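Local coordinates for melanin biosynthesis protein TyrA, putative (Shewanella oneidensis, PDB 2IIZ) that binds heme b and is probably a dye-decolorizing peroxidase, oxidising its substrates with hydrogen peroxide, at residues 69-74 with 300-305; 46-51 with 103-108; 53-58 with 115-120; 39-44 with 73-78. All blocks are in the same frame, centred on the assembly; numbering follows the deposited sequence.

All four contacts lie away from the heme and involve the N-terminal half of the chain. Helix 34-54 serves three of them: its earlier part meets residues 73-78 in contact 4, its middle rests on strand 103-109 in contact 2, and its end leads into the turn that meets helix 112-125 in contact 3. Contact 1, which overlaps contact 4 at Ser73 and Leu74, joins helix 71-74 through Trp71 to the end of strand 291-301 and Pro302. Contacts 1, 2 and 4 are buried; contact 3 is partly exposed and borders the second subunit. Contact 1 is aromatic, contact 2 aliphatic; contact 3 sets a tyrosine against aliphatic groups, and contact 4 adds a tyrosine to an isoleucine-leucine pair.

Contact 1 of 4, residues 69-74 with 300-305; sequences NYWDSL and FAPSLD
Trp71 and Phe300 both carry CG trans to the backbone N (chi1 -176° and -165°), and these extended first torsions send the rings toward each other between the short helix 71-74 and the end of strand 291-301. There they form an offset edge-to-face pair: the edge of Phe300 is turned toward the face of the six-membered ring of Trp71, with the planes at 88° and the centroids 6.0 Å apart. The closest atoms are Trp71 CZ3 and Phe300 CD2, at 4.2 Å. Pro302 approaches differently, from the direction opposite to the indole and at its edge, near the ring plane. Its CG lies 4.0 Å from Trp71 CH2 and equally 4.0 Å from Trp71 CZ3, so the far corner of the indole is met by the Phe300 ring and the Pro302 CG methylene. The polar end of the indole has a separate tether, since Trp71 NE1 donates to Ser78 O, which helps fix the rotation of the ring. Beyond the pair, Phe300 packs edge-to-face with Tyr180, while Ile66 of strand 61-67 touches both Trp71 and Pro302. The contact thus joins helix 71-74 to the neighbouring strands 61-67 and 291-301, where the chain leads on to helix 304-308.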
loop_
_atom_site.group_PDB
_atom_site.type_symbol
_atom_site.label_atom_id
_atom_site.label_comp_id
_atom_site.label_asym_id
_atom_site.label_seq_id
_atom_site.Cartn_x
_atom_site.Cartn_y
_atom_site.Cartn_z
ATOM N N ASN A 69 19.744 -16.099 12.769
ATOM C CA ASN A 69 21.167 -15.739 12.807
ATOM C C ASN A 69 21.522 -14.609 13.791
ATOM O O ASN A 69 22.688 -14.247 13.933
ATOM C CB ASN A 69 21.645 -15.378 11.387
ATOM C CG ASN A 69 21.971 -16.605 10.550
ATOM O OD1 ASN A 69 21.803 -17.739 11.003
ATOM N ND2 ASN A 69 22.442 -16.383 9.324
ATOM N N TYR A 70 20.519 -14.053 14.461
ATOM C CA TYR A 70 20.739 -12.994 15.444
ATOM C C TYR A 70 20.312 -13.381 16.853
ATOM O O TYR A 70 20.637 -12.678 17.809
ATOM C CB TYR A 70 19.962 -11.763 15.013
ATOM C CG TYR A 70 20.267 -10.535 15.809
ATOM C CD1 TYR A 70 21.548 -10.000 15.826
ATOM C CD2 TYR A 70 19.272 -9.901 16.546
ATOM C CE1 TYR A 70 21.836 -8.862 16.560
ATOM C CE2 TYR A 70 19.547 -8.768 17.279
ATOM C CZ TYR A 70 20.828 -8.251 17.286
ATOM O OH TYR A 70 21.100 -7.123 18.014
ATOM N N TRP A 71 19.580 -14.489 16.992
ATOM C CA TRP A 71 19.122 -14.940 18.309
ATOM C C TRP A 71 20.243 -14.864 19.345
ATOM O O TRP A 71 20.045 -14.327 20.430
ATOM C CB TRP A 71 18.569 -16.377 18.269
ATOM C CG TRP A 71 18.009 -16.791 19.600
ATOM C CD1 TRP A 71 18.669 -17.443 20.613
ATOM C CD2 TRP A 71 16.673 -16.568 20.068
ATOM N NE1 TRP A 71 17.821 -17.640 21.671
ATOM C CE2 TRP A 71 16.590 -17.111 21.361
ATOM C CE3 TRP A 71 15.531 -15.961 19.510
ATOM C CZ2 TRP A 71 15.415 -17.066 22.112
ATOM C CZ3 TRP A 71 14.357 -15.917 20.264
ATOM C CH2 TRP A 71 14.315 -16.467 21.544
ATOM N N ASP A 72 21.408 -15.399 18.998
ATOM C CA ASP A 72 22.512 -15.542 19.966
ATOM C C ASP A 72 23.277 -14.265 20.340
ATOM O O ASP A 72 24.032 -14.256 21.305
ATOM C CB ASP A 72 23.474 -16.621 19.481
ATOM C CG ASP A 72 22.852 -17.994 19.530
ATOM O OD1 ASP A 72 21.943 -18.198 20.362
ATOM O OD2 ASP A 72 23.265 -18.866 18.744
ATOM N N SER A 73 23.082 -13.200 19.579
ATOM C CA SER A 73 23.571 -11.884 19.963
ATOM C C SER A 73 22.638 -11.283 21.015
ATOM O O SER A 73 23.090 -10.660 21.972
ATOM C CB SER A 73 23.635 -10.980 18.733
ATOM O OG SER A 73 24.460 -11.555 17.729
ATOM N N LEU A 74 21.335 -11.482 20.822
ATOM C CA LEU A 74 20.300 -10.971 21.723
ATOM C C LEU A 74 20.020 -11.850 22.925
ATOM O O LEU A 74 19.814 -11.332 24.015
ATOM C CB LEU A 74 18.969 -10.821 20.987
ATOM C CG LEU A 74 18.535 -9.455 20.467
ATOM C CD1 LEU A 74 17.106 -9.577 19.949
ATOM C CD2 LEU A 74 18.633 -8.363 21.519
ATOM N N PHE A 300 12.147 -16.871 15.108
ATOM C CA PHE A 300 11.369 -17.411 16.232
ATOM C C PHE A 300 10.618 -16.240 16.848
ATOM O O PHE A 300 11.201 -15.197 17.137
ATOM C CB PHE A 300 12.248 -18.109 17.285
ATOM C CG PHE A 300 11.473 -18.986 18.264
ATOM C CD1 PHE A 300 11.057 -20.261 17.906
ATOM C CD2 PHE A 300 11.167 -18.534 19.535
ATOM C CE1 PHE A 300 10.350 -21.060 18.797
ATOM C CE2 PHE A 300 10.460 -19.325 20.426
ATOM C CZ PHE A 300 10.055 -20.588 20.059
ATOM N N ALA A 301 9.315 -16.438 17.029
ATOM C CA ALA A 301 8.441 -15.494 17.694
ATOM C C ALA A 301 8.155 -16.051 19.083
ATOM O O ALA A 301 7.333 -16.958 19.237
ATOM C CB ALA A 301 7.149 -15.334 16.919
ATOM N N PRO A 302 8.833 -15.524 20.107
ATOM C CA PRO A 302 8.562 -16.110 21.422
ATOM C C PRO A 302 7.208 -15.688 22.007
ATOM O O PRO A 302 6.462 -14.896 21.416
ATOM C CB PRO A 302 9.718 -15.593 22.293
ATOM C CG PRO A 302 10.653 -14.848 21.366
ATOM C CD PRO A 302 9.834 -14.445 20.189
ATOM N N SER A 303 6.914 -16.248 23.169
ATOM C CA SER A 303 5.811 -15.811 23.996
ATOM C C SER A 303 6.154 -14.436 24.485
ATOM O O SER A 303 7.322 -14.024 24.483
ATOM C CB SER A 303 5.616 -16.750 25.204
ATOM O OG SER A 303 6.687 -16.654 26.125
ATOM N N LEU A 304 5.118 -13.726 24.906
ATOM C CA LEU A 304 5.269 -12.381 25.429
ATOM C C LEU A 304 6.146 -12.464 26.663
ATOM O O LEU A 304 7.053 -11.655 26.864
ATOM C CB LEU A 304 3.899 -11.809 25.787
ATOM C CG LEU A 304 3.858 -10.317 26.109
ATOM C CD1 LEU A 304 4.357 -9.480 24.937
ATOM C CD2 LEU A 304 2.452 -9.911 26.477
ATOM N N ASP A 305 5.868 -13.463 27.484
ATOM C CA ASP A 305 6.526 -13.596 28.777
ATOM C C ASP A 305 8.030 -13.781 28.659
ATOM O O ASP A 305 8.778 -13.208 29.439
ATOM C CB ASP A 305 5.886 -14.726 29.569
ATOM C CG ASP A 305 4.446 -14.422 29.920
ATOM O OD1 ASP A 305 3.558 -14.582 29.049
ATOM O OD2 ASP A 305 4.211 -14.016 31.071
#

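Contact 2 of 4, residues 46-51 with 103-108; sequences QYIYEL and LFVHLR
The packing of helix 34-54 onto the antiparallel sheet of the N-terminal half is represented here by Ile48, which reaches from the helix onto Val105 and Leu107 of strand 103-109. These two strand residues bring the ends of their branches, Val105 CG1 and Leu107 CD2, to Ile48, though neither CB points straight at the helix. Ile48 has CG1 beside its backbone N, and the extended second torsion (chi2 174°) carries CD1 forward to meet both. CD1 of Ile48 is 3.8 Å from Leu107 CD2, and the same Leu107 methyl lies 4.2 Å from Ile48 CG1, so it sits against the last two carbons of the branch; the two side chains run at about a right angle. Val105 adds its CG1 methyl at 4.2 Å from Ile48 CD1, a slightly looser touch. Contact is wholly aliphatic and buried. Val64 and Ile122 also touch Ile48, bringing strand 61-67 and helix 112-125 to the same side chain. On the other face of the strand, His106 stacks with Phe63. A helix laid over one face of an antiparallel sheet in this way is characteristic of the ferredoxin-like, dimeric alpha+beta barrel fold of DyP-type peroxidases.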
loop_
_atom_site.group_PDB
_atom_site.type_symbol
_atom_site.label_atom_id
_atom_site.label_comp_id
_atom_site.label_asym_id
_atom_site.label_seq_id
_atom_site.Cartn_x
_atom_site.Cartn_y
_atom_site.Cartn_z
ATOM N N GLN A 46 4.801 -5.910 23.966
ATOM C CA GLN A 46 3.722 -5.605 24.883
ATOM C C GLN A 46 2.684 -4.708 24.238
ATOM O O GLN A 46 1.489 -4.971 24.323
ATOM C CB GLN A 46 4.306 -4.875 26.073
ATOM C CG GLN A 46 3.341 -4.619 27.206
ATOM C CD GLN A 46 4.009 -3.837 28.307
ATOM O OE1 GLN A 46 4.168 -4.331 29.422
ATOM N NE2 GLN A 46 4.416 -2.595 27.993
ATOM N N TYR A 47 3.163 -3.642 23.604
ATOM C CA TYR A 47 2.322 -2.659 22.936
ATOM C C TYR A 47 1.451 -3.360 21.908
ATOM O O TYR A 47 0.239 -3.181 21.903
ATOM C CB TYR A 47 3.242 -1.613 22.302
ATOM C CG TYR A 47 2.637 -0.551 21.418
ATOM C CD1 TYR A 47 1.679 0.340 21.888
ATOM C CD2 TYR A 47 3.058 -0.425 20.089
ATOM C CE1 TYR A 47 1.143 1.326 21.036
ATOM C CE2 TYR A 47 2.537 0.536 19.245
ATOM C CZ TYR A 47 1.587 1.410 19.708
ATOM O OH TYR A 47 1.099 2.354 18.819
ATOM N N ILE A 48 2.082 -4.165 21.057
ATOM C CA ILE A 48 1.377 -4.950 20.043
ATOM C C ILE A 48 0.262 -5.833 20.615
ATOM O O ILE A 48 -0.796 -6.013 19.995
ATOM C CB ILE A 48 2.369 -5.830 19.235
ATOM C CG1 ILE A 48 3.199 -4.943 18.314
ATOM C CG2 ILE A 48 1.622 -6.864 18.380
ATOM C CD1 ILE A 48 4.325 -5.664 17.562
ATOM N N TYR A 49 0.511 -6.382 21.794
ATOM C CA TYR A 49 -0.475 -7.207 22.506
ATOM C C TYR A 49 -1.622 -6.335 22.964
ATOM O O TYR A 49 -2.774 -6.582 22.642
ATOM C CB TYR A 49 0.219 -7.854 23.703
ATOM C CG TYR A 49 -0.526 -8.914 24.463
ATOM C CD1 TYR A 49 -1.364 -8.586 25.523
ATOM C CD2 TYR A 49 -0.373 -10.262 24.137
ATOM C CE1 TYR A 49 -2.046 -9.584 26.241
ATOM C CE2 TYR A 49 -1.045 -11.265 24.845
ATOM C CZ TYR A 49 -1.876 -10.920 25.890
ATOM O OH TYR A 49 -2.531 -11.924 26.570
ATOM N N GLU A 50 -1.284 -5.303 23.719
ATOM C CA GLU A 50 -2.252 -4.338 24.234
ATOM C C GLU A 50 -3.181 -3.748 23.150
ATOM O O GLU A 50 -4.344 -3.414 23.432
ATOM C CB GLU A 50 -1.493 -3.215 24.965
ATOM C CG GLU A 50 -0.826 -3.709 26.278
ATOM C CD GLU A 50 0.070 -2.674 26.972
ATOM O OE1 GLU A 50 0.525 -1.695 26.330
ATOM O OE2 GLU A 50 0.322 -2.851 28.186
ATOM N N LEU A 51 -2.662 -3.625 21.924
ATOM C CA LEU A 51 -3.395 -3.023 20.796
ATOM C C LEU A 51 -4.524 -3.898 20.252
ATOM O O LEU A 51 -5.443 -3.394 19.568
ATOM C CB LEU A 51 -2.428 -2.705 19.646
ATOM C CG LEU A 51 -1.474 -1.535 19.859
ATOM C CD1 LEU A 51 -0.478 -1.481 18.741
ATOM C CD2 LEU A 51 -2.239 -0.256 19.908
ATOM N N LEU A 103 15.236 -8.834 12.853
ATOM C CA LEU A 103 13.919 -8.709 13.461
ATOM C C LEU A 103 12.824 -8.551 12.425
ATOM O O LEU A 103 13.007 -7.889 11.392
ATOM C CB LEU A 103 13.870 -7.501 14.385
ATOM C CG LEU A 103 14.777 -7.499 15.606
ATOM C CD1 LEU A 103 14.690 -6.125 16.243
ATOM C CD2 LEU A 103 14.375 -8.578 16.605
ATOM N N PHE A 104 11.688 -9.166 12.736
ATOM C CA PHE A 104 10.497 -9.121 11.914
ATOM C C PHE A 104 9.340 -8.666 12.803
ATOM O O PHE A 104 9.105 -9.230 13.887
ATOM C CB PHE A 104 10.245 -10.507 11.323
ATOM C CG PHE A 104 8.975 -10.632 10.504
ATOM C CD1 PHE A 104 8.521 -9.599 9.694
ATOM C CD2 PHE A 104 8.242 -11.807 10.540
ATOM C CE1 PHE A 104 7.363 -9.736 8.950
ATOM C CE2 PHE A 104 7.092 -11.946 9.804
ATOM C CZ PHE A 104 6.651 -10.901 9.003
ATOM N N VAL A 105 8.635 -7.637 12.328
ATOM C CA VAL A 105 7.434 -7.150 12.961
ATOM C C VAL A 105 6.283 -7.369 11.988
ATOM O O VAL A 105 6.225 -6.766 10.893
ATOM C CB VAL A 105 7.540 -5.648 13.328
ATOM C CG1 VAL A 105 6.240 -5.137 13.891
ATOM C CG2 VAL A 105 8.645 -5.418 14.336
ATOM N N HIS A 106 5.369 -8.234 12.412
ATOM C CA HIS A 106 4.222 -8.648 11.630
ATOM C C HIS A 106 2.987 -8.013 12.205
ATOM O O HIS A 106 2.605 -8.327 13.337
ATOM C CB HIS A 106 4.101 -10.145 11.756
ATOM C CG HIS A 106 2.932 -10.731 11.044
ATOM N ND1 HIS A 106 3.035 -11.291 9.789
ATOM C CD2 HIS A 106 1.642 -10.863 11.413
ATOM C CE1 HIS A 106 1.855 -11.740 9.412
ATOM N NE2 HIS A 106 0.991 -11.492 10.377
ATOM N N LEU A 107 2.365 -7.126 11.429
ATOM C CA LEU A 107 1.214 -6.358 11.914
ATOM C C LEU A 107 -0.016 -6.561 11.060
ATOM O O LEU A 107 0.069 -6.588 9.826
ATOM C CB LEU A 107 1.537 -4.861 11.965
ATOM C CG LEU A 107 2.821 -4.476 12.688
ATOM C CD1 LEU A 107 3.057 -2.966 12.599
ATOM C CD2 LEU A 107 2.805 -4.935 14.138
ATOM N N ARG A 108 -1.167 -6.686 11.718
ATOM C CA ARG A 108 -2.419 -6.959 10.993
ATOM C C ARG A 108 -3.642 -6.228 11.516
ATOM O O ARG A 108 -3.728 -5.928 12.702
ATOM C CB ARG A 108 -2.663 -8.467 10.942
ATOM C CG ARG A 108 -2.276 -9.007 9.596
ATOM C CD ARG A 108 -1.989 -10.434 9.600
ATOM N NE ARG A 108 -3.164 -11.234 9.867
ATOM C CZ ARG A 108 -3.265 -12.532 9.601
ATOM N NH1 ARG A 108 -2.266 -13.200 9.034
ATOM N NH2 ARG A 108 -4.381 -13.161 9.902
#

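Contact 3 of 4, residues 53-58 with 115-120; sequences DQYSDS and LHLVAN
Tyr55 leaves the end of helix 34-54 and reaches over to Leu117 and Val118 of helix 112-125, joining the two helices that pack on one side of the sheet in the ferredoxin-like N-terminal half. The inner side is the buried one. Its close packing comes from Leu51, whose CD1 meets Val118 CG2, and from Phe60, which touches both Tyr55 and Val118 and extends this apolar cluster toward the sheet; Tyr55 CE2 touches Val118 CG2 only lightly, at 4.4 Å. The outer side is more open: Tyr55 and Leu117 are both partly exposed, and they meet at a single point, with their side chains at about a right angle. Leu117 has CG trans to its backbone N (chi1 180°), which extends its branch from the helix to the phenol end of the tyrosine. The second subunit borders this outer side: its Phe141 packs on Leu117, and farther round the helix its Gln254 bonds to His116 NE2 and Asn120 OD1. The ring of Tyr55 also carries a neighbour from its own segment, with Gln54 CG 4.2 Å above the ring plane and over its centre. At the outer limit of the contact, Leu117 CD2 stands 3.9 Å from Tyr55 OH.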
loop_
_atom_site.group_PDB
_atom_site.type_symbol
_atom_site.label_atom_id
_atom_site.label_comp_id
_atom_site.label_asym_id
_atom_site.label_seq_id
_atom_site.Cartn_x
_atom_site.Cartn_y
_atom_site.Cartn_z
ATOM N N ASP A 53 -6.758 -5.372 22.198
ATOM C CA ASP A 53 -7.897 -4.822 22.914
ATOM C C ASP A 53 -8.224 -3.368 22.459
ATOM O O ASP A 53 -9.384 -3.043 22.190
ATOM C CB ASP A 53 -7.634 -4.864 24.413
ATOM C CG ASP A 53 -7.561 -6.293 24.973
ATOM O OD1 ASP A 53 -8.409 -7.149 24.635
ATOM O OD2 ASP A 53 -6.644 -6.565 25.773
ATOM N N GLN A 54 -7.222 -2.495 22.377
ATOM C CA GLN A 54 -7.488 -1.097 22.023
ATOM C C GLN A 54 -8.232 -1.006 20.683
ATOM O O GLN A 54 -9.179 -0.222 20.539
ATOM C CB GLN A 54 -6.190 -0.290 21.942
ATOM C CG GLN A 54 -6.424 1.212 21.728
ATOM C CD GLN A 54 -5.139 2.027 21.775
ATOM O OE1 GLN A 54 -4.091 1.532 22.175
ATOM N NE2 GLN A 54 -5.219 3.285 21.359
ATOM N N TYR A 55 -7.787 -1.818 19.721
ATOM C CA TYR A 55 -8.344 -1.813 18.370
ATOM C C TYR A 55 -9.076 -3.120 18.098
ATOM O O TYR A 55 -8.871 -3.754 17.074
ATOM C CB TYR A 55 -7.233 -1.573 17.333
ATOM C CG TYR A 55 -6.550 -0.209 17.461
ATOM C CD1 TYR A 55 -7.279 0.974 17.361
ATOM C CD2 TYR A 55 -5.182 -0.104 17.677
ATOM C CE1 TYR A 55 -6.656 2.235 17.478
ATOM C CE2 TYR A 55 -4.556 1.148 17.793
ATOM C CZ TYR A 55 -5.292 2.310 17.695
ATOM O OH TYR A 55 -4.648 3.545 17.816
ATOM N N SER A 56 -9.930 -3.525 19.031
ATOM C CA SER A 56 -10.737 -4.744 18.864
ATOM C C SER A 56 -11.752 -4.518 17.762
ATOM O O SER A 56 -12.084 -5.421 16.993
ATOM C CB SER A 56 -11.462 -5.110 20.155
ATOM O OG SER A 56 -12.391 -4.105 20.525
ATOM N N ASP A 57 -12.226 -3.291 17.691
ATOM C CA ASP A 57 -13.180 -2.880 16.688
ATOM C C ASP A 57 -12.732 -3.269 15.273
ATOM O O ASP A 57 -13.569 -3.549 14.414
ATOM C CB ASP A 57 -13.402 -1.358 16.794
ATOM C CG ASP A 57 -14.731 -0.917 16.215
ATOM O OD1 ASP A 57 -15.429 -1.771 15.621
ATOM O OD2 ASP A 57 -15.078 0.287 16.358
ATOM N N SER A 58 -11.420 -3.290 15.032
ATOM C CA SER A 58 -10.880 -3.599 13.699
ATOM C C SER A 58 -9.943 -4.795 13.749
ATOM O O SER A 58 -9.011 -4.887 12.958
ATOM C CB SER A 58 -10.147 -2.379 13.147
ATOM O OG SER A 58 -8.936 -2.139 13.847
ATOM N N LEU A 115 -2.831 0.568 10.882
ATOM C CA LEU A 115 -1.512 -0.080 10.707
ATOM C C LEU A 115 -0.425 0.939 10.338
ATOM O O LEU A 115 0.728 0.835 10.767
ATOM C CB LEU A 115 -1.586 -1.139 9.620
ATOM C CG LEU A 115 -2.458 -2.359 9.894
ATOM C CD1 LEU A 115 -2.662 -3.175 8.613
ATOM C CD2 LEU A 115 -1.848 -3.241 10.964
ATOM N N HIS A 116 -0.797 1.928 9.533
ATOM C CA HIS A 116 0.143 2.972 9.180
ATOM C C HIS A 116 0.573 3.643 10.465
ATOM O O HIS A 116 1.754 3.825 10.700
ATOM C CB HIS A 116 -0.486 3.972 8.236
ATOM C CG HIS A 116 0.491 4.944 7.657
ATOM N ND1 HIS A 116 1.191 4.692 6.498
ATOM C CD2 HIS A 116 0.880 6.171 8.079
ATOM C CE1 HIS A 116 1.972 5.723 6.232
ATOM N NE2 HIS A 116 1.801 6.633 7.174
ATOM N N LEU A 117 -0.402 3.999 11.300
ATOM C CA LEU A 117 -0.134 4.675 12.569
ATOM C C LEU A 117 0.752 3.809 13.470
ATOM O O LEU A 117 1.773 4.265 14.002
ATOM C CB LEU A 117 -1.464 4.996 13.250
ATOM C CG LEU A 117 -1.484 5.705 14.613
ATOM C CD1 LEU A 117 -2.703 6.604 14.723
ATOM C CD2 LEU A 117 -1.488 4.735 15.779
ATOM N N VAL A 118 0.364 2.548 13.641
ATOM C CA VAL A 118 1.094 1.657 14.527
ATOM C C VAL A 118 2.527 1.438 14.080
ATOM O O VAL A 118 3.431 1.505 14.906
ATOM C CB VAL A 118 0.359 0.322 14.688
ATOM C CG1 VAL A 118 1.253 -0.733 15.293
ATOM C CG2 VAL A 118 -0.878 0.535 15.549
ATOM N N ALA A 119 2.722 1.175 12.783
ATOM C CA ALA A 119 4.053 1.056 12.173
ATOM C C ALA A 119 4.928 2.282 12.450
ATOM O O ALA A 119 6.037 2.169 12.956
ATOM C CB ALA A 119 3.925 0.856 10.637
ATOM N N ASN A 120 4.422 3.459 12.101
ATOM C CA ASN A 120 5.116 4.696 12.436
ATOM C C ASN A 120 5.511 4.610 13.916
ATOM O O ASN A 120 6.680 4.790 14.266
ATOM C CB ASN A 120 4.232 5.936 12.170
ATOM C CG ASN A 120 4.218 6.378 10.692
ATOM O OD1 ASN A 120 5.091 6.035 9.898
ATOM N ND2 ASN A 120 3.208 7.162 10.335
#

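Contact 4 of 4, residues 39-44 with 73-78; sequences PCIANV and SLYPES
Aliphatic packing between Ile41 and Leu74 is the tight part of this contact. The side chains come tip to tip, from helix 34-54 and helix 71-74, with CD1 of Ile41 only 3.5 Å from CD1 of Leu74, short for two methyl carbons. Leu74 reaches this place with chi1 at -99°, away from a staggered position, which is consistent with some strain. The Ile41 CD1 methyl is also met by Leu103 CD2, so the strand side contributes to the same apolar patch, and Leu307 of helix 304-308 touches both Ile41 and Tyr75.

The second kind of contact sets a methyl against a phenol. Tyr75, the first residue past the helix, comes in from the direction opposite to Ile41, and its OH lies 4.1 Å from Ile41 CG2. That hydroxyl is buried and has no hydrogen-bonding partner in the model, so a polar atom ends here among carbon groups. Aromatic packing holds the ring itself, with Phe306 meeting it edge-to-face.

One polar bond lies nearby, Leu74 O accepting from Arg38 NE of helix 34-54. The backbone then bends in a type I turn from Tyr75 to Ser78. These interactions join the connection after strand 61-67 to the first helix, within the beta-alpha-beta-beta-alpha-beta arrangement of the N-terminal half of DyP-type peroxidases.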
loop_
_atom_site.group_PDB
_atom_site.type_symbol
_atom_site.label_atom_id
_atom_site.label_comp_id
_atom_site.label_asym_id
_atom_site.label_seq_id
_atom_site.Cartn_x
_atom_site.Cartn_y
_atom_site.Cartn_z
ATOM N N PRO A 39 15.328 -4.929 26.055
ATOM C CA PRO A 39 14.168 -4.326 26.726
ATOM C C PRO A 39 13.255 -3.511 25.806
ATOM O O PRO A 39 12.055 -3.434 26.051
ATOM C CB PRO A 39 14.805 -3.403 27.764
ATOM C CG PRO A 39 16.145 -3.073 27.219
ATOM C CD PRO A 39 16.588 -4.282 26.464
ATOM N N CYS A 40 13.809 -2.906 24.762
ATOM C CA CYS A 40 13.002 -2.126 23.814
ATOM C C CYS A 40 12.047 -3.041 23.026
ATOM O O CYS A 40 10.890 -2.697 22.759
ATOM C CB CYS A 40 13.922 -1.333 22.877
ATOM S SG CYS A 40 13.155 -0.753 21.347
ATOM N N ILE A 41 12.551 -4.212 22.657
ATOM C CA ILE A 41 11.729 -5.279 22.082
ATOM C C ILE A 41 10.611 -5.702 23.036
ATOM O O ILE A 41 9.523 -6.046 22.597
ATOM C CB ILE A 41 12.599 -6.500 21.746
ATOM C CG1 ILE A 41 13.381 -6.234 20.462
ATOM C CG2 ILE A 41 11.745 -7.753 21.584
ATOM C CD1 ILE A 41 14.398 -7.291 20.129
ATOM N N ALA A 42 10.885 -5.684 24.338
ATOM C CA ALA A 42 9.858 -6.006 25.340
ATOM C C ALA A 42 8.685 -5.031 25.266
ATOM O O ALA A 42 7.525 -5.442 25.240
ATOM C CB ALA A 42 10.451 -6.005 26.745
ATOM N N ASN A 43 9.004 -3.740 25.229
ATOM C CA ASN A 43 7.990 -2.692 25.130
ATOM C C ASN A 43 7.153 -2.819 23.877
ATOM O O ASN A 43 5.952 -2.585 23.927
ATOM C CB ASN A 43 8.635 -1.311 25.128
ATOM C CG ASN A 43 9.284 -0.983 26.432
ATOM O OD1 ASN A 43 8.730 -1.247 27.499
ATOM N ND2 ASN A 43 10.474 -0.397 26.364
ATOM N N VAL A 44 7.795 -3.184 22.765
ATOM C CA VAL A 44 7.124 -3.286 21.467
ATOM C C VAL A 44 6.191 -4.481 21.426
ATOM O O VAL A 44 5.048 -4.375 20.969
ATOM C CB VAL A 44 8.136 -3.372 20.301
ATOM C CG1 VAL A 44 7.439 -3.706 18.997
ATOM C CG2 VAL A 44 8.900 -2.046 20.158
ATOM N N SER A 73 23.082 -13.200 19.579
ATOM C CA SER A 73 23.571 -11.884 19.963
ATOM C C SER A 73 22.638 -11.283 21.015
ATOM O O SER A 73 23.090 -10.660 21.972
ATOM C CB SER A 73 23.635 -10.980 18.733
ATOM O OG SER A 73 24.460 -11.555 17.729
ATOM N N LEU A 74 21.335 -11.482 20.822
ATOM C CA LEU A 74 20.300 -10.971 21.723
ATOM C C LEU A 74 20.020 -11.850 22.925
ATOM O O LEU A 74 19.814 -11.332 24.015
ATOM C CB LEU A 74 18.969 -10.821 20.987
ATOM C CG LEU A 74 18.535 -9.455 20.467
ATOM C CD1 LEU A 74 17.106 -9.577 19.949
ATOM C CD2 LEU A 74 18.633 -8.363 21.519
ATOM N N TYR A 75 19.994 -13.168 22.730
ATOM C CA TYR A 75 19.603 -14.105 23.797
ATOM C C TYR A 75 20.626 -15.238 23.978
ATOM O O TYR A 75 20.322 -16.415 23.769
ATOM C CB TYR A 75 18.193 -14.641 23.534
ATOM C CG TYR A 75 17.145 -13.537 23.458
ATOM C CD1 TYR A 75 16.757 -12.832 24.591
ATOM C CD2 TYR A 75 16.542 -13.196 22.246
ATOM C CE1 TYR A 75 15.792 -11.815 24.513
ATOM C CE2 TYR A 75 15.575 -12.178 22.170
ATOM C CZ TYR A 75 15.210 -11.499 23.300
ATOM O OH TYR A 75 14.265 -10.503 23.222
ATOM N N PRO A 76 21.853 -14.876 24.376
ATOM C CA PRO A 76 22.977 -15.822 24.393
ATOM C C PRO A 76 22.884 -16.976 25.411
ATOM O O PRO A 76 23.534 -18.015 25.215
ATOM C CB PRO A 76 24.183 -14.923 24.710
ATOM C CG PRO A 76 23.609 -13.719 25.396
ATOM C CD PRO A 76 22.242 -13.526 24.832
ATOM N N GLU A 77 22.090 -16.787 26.472
ATOM C CA GLU A 77 22.005 -17.743 27.589
ATOM C C GLU A 77 21.176 -18.998 27.281
ATOM O O GLU A 77 21.388 -20.052 27.894
ATOM C CB GLU A 77 21.438 -17.059 28.846
ATOM C CG GLU A 77 22.466 -16.261 29.658
ATOM C CD GLU A 77 21.834 -15.403 30.755
ATOM O OE1 GLU A 77 20.803 -14.743 30.488
ATOM O OE2 GLU A 77 22.375 -15.389 31.885
ATOM N N SER A 78 20.244 -18.880 26.342
ATOM C CA SER A 78 19.265 -19.930 26.085
ATOM C C SER A 78 18.706 -19.803 24.661
ATOM O O SER A 78 18.761 -18.730 24.075
ATOM C CB SER A 78 18.116 -19.832 27.093
ATOM O OG SER A 78 17.245 -18.741 26.774
#